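Local coordinates for protein nucleoporin NUP170 (Chaetomium thermophilum, PDB 5HAX) that is a nucleoporin of the nuclear pore complex, probably a scaffold component of its inner ring, at residues A[57-60]-A[61-64]; A[507-510]-A[511-515]. One frame throughout, in Å; residues are numbered along the deposited sequence.

Contact 1: A[57-60]-A[61-64]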
# COMPACT_ATOMS: atom_id res chain seq x y z
N ASN A 57 15.22 -16.98 8.73
CA ASN A 57 16.67 -17.04 8.57
C ASN A 57 17.05 -17.36 7.14
O ASN A 57 16.32 -18.02 6.40
CB ASN A 57 17.26 -18.08 9.51
CG ASN A 57 17.28 -17.63 10.96
OD1 ASN A 57 18.14 -16.84 11.36
ND2 ASN A 57 16.33 -18.12 11.75
N ILE A 58 18.22 -16.88 6.74
CA ILE A 58 18.79 -17.26 5.44
C ILE A 58 19.15 -18.75 5.48
O ILE A 58 19.73 -19.21 6.48
CB ILE A 58 20.02 -16.41 5.12
CG1 ILE A 58 19.61 -14.95 4.86
CG2 ILE A 58 20.77 -16.95 3.91
CD1 ILE A 58 20.77 -13.98 4.78
N PRO A 59 18.82 -19.53 4.45
CA PRO A 59 19.18 -20.95 4.47
C PRO A 59 20.68 -21.16 4.63
O PRO A 59 21.50 -20.38 4.13
CB PRO A 59 18.69 -21.46 3.11
CG PRO A 59 17.59 -20.52 2.74
CD PRO A 59 18.00 -19.19 3.28
N ASP A 60 21.04 -22.23 5.34
CA ASP A 60 22.45 -22.53 5.59
C ASP A 60 23.23 -22.74 4.30
O ASP A 60 24.40 -22.37 4.22
CB ASP A 60 22.57 -23.76 6.49
CG ASP A 60 22.11 -23.51 7.91
OD1 ASP A 60 22.35 -22.40 8.43
OD2 ASP A 60 21.51 -24.42 8.51
N LYS A 61 22.59 -23.33 3.29
CA LYS A 61 23.28 -23.55 2.02
C LYS A 61 23.69 -22.23 1.37
O LYS A 61 24.72 -22.17 0.68
CB LYS A 61 22.39 -24.35 1.07
CG LYS A 61 22.39 -25.85 1.36
CD LYS A 61 21.07 -26.50 0.98
CE LYS A 61 20.86 -26.56 -0.52
NZ LYS A 61 19.44 -26.84 -0.88
N VAL A 62 22.91 -21.17 1.57
CA VAL A 62 23.29 -19.86 1.05
C VAL A 62 24.49 -19.31 1.81
O VAL A 62 25.36 -18.65 1.24
CB VAL A 62 22.09 -18.89 1.12
CG1 VAL A 62 22.48 -17.51 0.62
CG2 VAL A 62 20.92 -19.44 0.31
N PHE A 63 24.56 -19.58 3.12
CA PHE A 63 25.74 -19.18 3.89
C PHE A 63 26.98 -19.92 3.40
O PHE A 63 28.07 -19.34 3.35
CB PHE A 63 25.51 -19.44 5.38
CG PHE A 63 24.60 -18.45 6.04
CD1 PHE A 63 24.96 -17.11 6.14
CD2 PHE A 63 23.40 -18.86 6.60
CE1 PHE A 63 24.13 -16.20 6.76
CE2 PHE A 63 22.56 -17.95 7.22
CZ PHE A 63 22.93 -16.62 7.30
N GLU A 64 26.83 -21.20 3.04
CA GLU A 64 27.96 -21.95 2.50
C GLU A 64 28.46 -21.33 1.21
O GLU A 64 29.67 -21.17 1.01
CB GLU A 64 27.54 -23.41 2.26
CG GLU A 64 27.20 -24.18 3.53
CD GLU A 64 26.65 -25.57 3.23
OE1 GLU A 64 26.13 -26.22 4.16
OE2 GLU A 64 26.74 -26.00 2.06

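Contact 2: A[507-510]-A[511-515]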
# COMPACT_ATOMS: atom_id res chain seq x y z
N ASP A 507 -13.03 2.28 35.89
CA ASP A 507 -12.39 3.53 35.50
C ASP A 507 -11.13 3.31 34.68
O ASP A 507 -10.66 4.25 34.03
CB ASP A 507 -12.05 4.34 36.75
CG ASP A 507 -13.27 4.60 37.62
OD1 ASP A 507 -13.19 5.49 38.50
OD2 ASP A 507 -14.30 3.92 37.43
N ALA A 508 -10.57 2.10 34.69
CA ALA A 508 -9.39 1.82 33.87
C ALA A 508 -9.74 1.80 32.39
O ALA A 508 -8.97 2.28 31.56
CB ALA A 508 -8.78 0.48 34.29
N LEU A 509 -10.90 1.23 32.05
CA LEU A 509 -11.35 1.25 30.66
C LEU A 509 -11.67 2.67 30.21
O LEU A 509 -11.24 3.10 29.14
CB LEU A 509 -12.58 0.35 30.51
CG LEU A 509 -13.20 0.35 29.11
CD1 LEU A 509 -12.23 -0.29 28.12
CD2 LEU A 509 -14.54 -0.35 29.11
N GLU A 510 -12.43 3.40 31.03
CA GLU A 510 -12.79 4.77 30.69
C GLU A 510 -11.56 5.62 30.41
O GLU A 510 -11.58 6.49 29.53
CB GLU A 510 -13.62 5.38 31.83
CG GLU A 510 -14.17 6.76 31.54
CD GLU A 510 -14.91 7.33 32.73
OE1 GLU A 510 -16.05 6.89 33.00
OE2 GLU A 510 -14.35 8.22 33.41
N ARG A 511 -10.48 5.38 31.15
CA ARG A 511 -9.25 6.14 30.93
C ARG A 511 -8.63 5.79 29.58
O ARG A 511 -8.26 6.68 28.81
CB ARG A 511 -8.26 5.86 32.06
CG ARG A 511 -7.12 6.87 32.14
CD ARG A 511 -5.75 6.19 32.16
NE ARG A 511 -5.71 5.06 33.09
CZ ARG A 511 -5.70 5.18 34.42
NH1 ARG A 511 -5.74 6.38 34.99
NH2 ARG A 511 -5.65 4.09 35.17
N GLU A 512 -8.51 4.50 29.28
CA GLU A 512 -7.95 4.07 28.00
C GLU A 512 -8.83 4.54 26.85
O GLU A 512 -8.32 4.95 25.80
CB GLU A 512 -7.80 2.55 27.99
CG GLU A 512 -6.76 2.04 27.00
CD GLU A 512 -5.34 2.34 27.43
OE1 GLU A 512 -5.15 2.81 28.58
OE2 GLU A 512 -4.41 2.12 26.63
N VAL A 513 -10.15 4.49 27.03
CA VAL A 513 -11.07 4.92 25.97
C VAL A 513 -10.91 6.41 25.69
O VAL A 513 -11.04 6.86 24.55
CB VAL A 513 -12.52 4.56 26.36
CG1 VAL A 513 -13.53 5.32 25.49
CG2 VAL A 513 -12.75 3.06 26.26
N ARG A 514 -10.64 7.20 26.74
CA ARG A 514 -10.52 8.64 26.54
C ARG A 514 -9.29 8.99 25.72
O ARG A 514 -9.30 9.98 24.98
CB ARG A 514 -10.49 9.35 27.89
CG ARG A 514 -10.79 10.84 27.81
CD ARG A 514 -10.99 11.46 29.18
NE ARG A 514 -12.08 10.83 29.92
CZ ARG A 514 -12.63 11.33 31.02
NH1 ARG A 514 -12.22 12.49 31.51
NH2 ARG A 514 -13.61 10.67 31.62
N LYS A 515 -8.23 8.19 25.82
CA LYS A 515 -7.08 8.36 24.93
C LYS A 515 -7.51 8.26 23.47
O LYS A 515 -7.10 9.08 22.64
CB LYS A 515 -6.01 7.31 25.23
CG LYS A 515 -5.53 7.26 26.67
CD LYS A 515 -4.50 6.14 26.84
CE LYS A 515 -4.03 6.00 28.27
NZ LYS A 515 -3.06 4.89 28.43

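Contact 1: A[57-60]-A[61-64]
The N-terminal end of helix 60-67, entered from strand 50-57 through I58 and P59, is held by backbone bonds and by I58 packing on V62 and F63 and P59 on V62. P59 occupies the N-cap position, and its carbonyl oxygen takes two weak hydrogen bonds, from V62 N at 3.0 Å and from F63 N at 3.3 Å. One residue on, the helical bonding becomes firmer: E64 N makes a hydrogen bond to D60 O at 2.9 Å. I58 is buried, and its side chain meets both V62 and F63. Its CG2, anti to the backbone N (chi1 -68° sets CG1 beside that nitrogen), passes over one face of the F63 ring as a CH-pi contact, 4.1 Å from the centroid and 19° off the ring normal. The same methyl meets V62 CB at 3.6 Å, the two side chains crossing at about a right angle, while I58 CB abuts F63 CZ. P59 and V62 lie side by side, CB to CG2 4.1 Å. At the ring edge, near its plane, stands the CA of D60. With an alanine in place of F63, I58 CG2 would probably lose the ring face it packs on, opening a gap beside the turn. Beyond the turn, W95 of strand 91-96 is touched by P59 and V62, and I58 is backbone-bonded to T480. This is a strand-to-helix turn in which a backbone carbonyl, not a side chain, takes the first N-H groups; edge strand 50-57 lies beside 481-487 in a four-stranded antiparallel sheet, consistent with a propeller blade closed by N- and C-terminal strands.

Contact 2: A[507-510]-A[511-515]
D507 opens the run with its carbonyl oxygen, which accepts R511 N at 3.1 Å. The next oxygen, that of A508, receives E512 N at 3.2 Å in a fairly straight bond, N-H...O 167°. L509 makes the shortest of the four i to i+4 bonds, V513 N to L509 O at 2.8 Å, and its side chain follows the same step: CD1 meets V513 CG2 at 3.9 Å, the two chains running obliquely past each other on the buried side. E510 binds R514 twice. Its carbonyl oxygen accepts R514 N at 3.0 Å, and its carboxylate OE2 forms a salt bridge with R514 NH2 at 3.1 Å. The E510 chain is extended, with CG anti to the backbone N (chi1 -175°), and lies beside that of R514, pointing the same way, with carboxylate and guanidinium planes 20° apart. Within 511-515, K515 NZ forms a salt bridge with E512 OE1, three residues back, at 3.0 Å and from above the carboxylate plane. This part of helix 506-520 packs through L509 on L498 and through E512 on A497 and C501 of helix 490-501, while Y563, in the loop after helix 549-562, touches L509, E510 and V513.

Contacts 1 and 2 follow each other along the chain, with centres about 48 Å apart and nearest atoms about 33 Å apart, so neither touches the other. The centre of each lies about 31 Å from that of the chain. Contact 1 lies within the Nup133 N-terminal-like range, of the beta-propeller clan, where a strand gives way to a short helix; contact 2 is a stretch of regular helix in the helical part that follows the propeller strands. No active site joins them. A bound phosphate, probably from the crystallisation liquor, lies about 5 Å from the E512 side chain in contact 2.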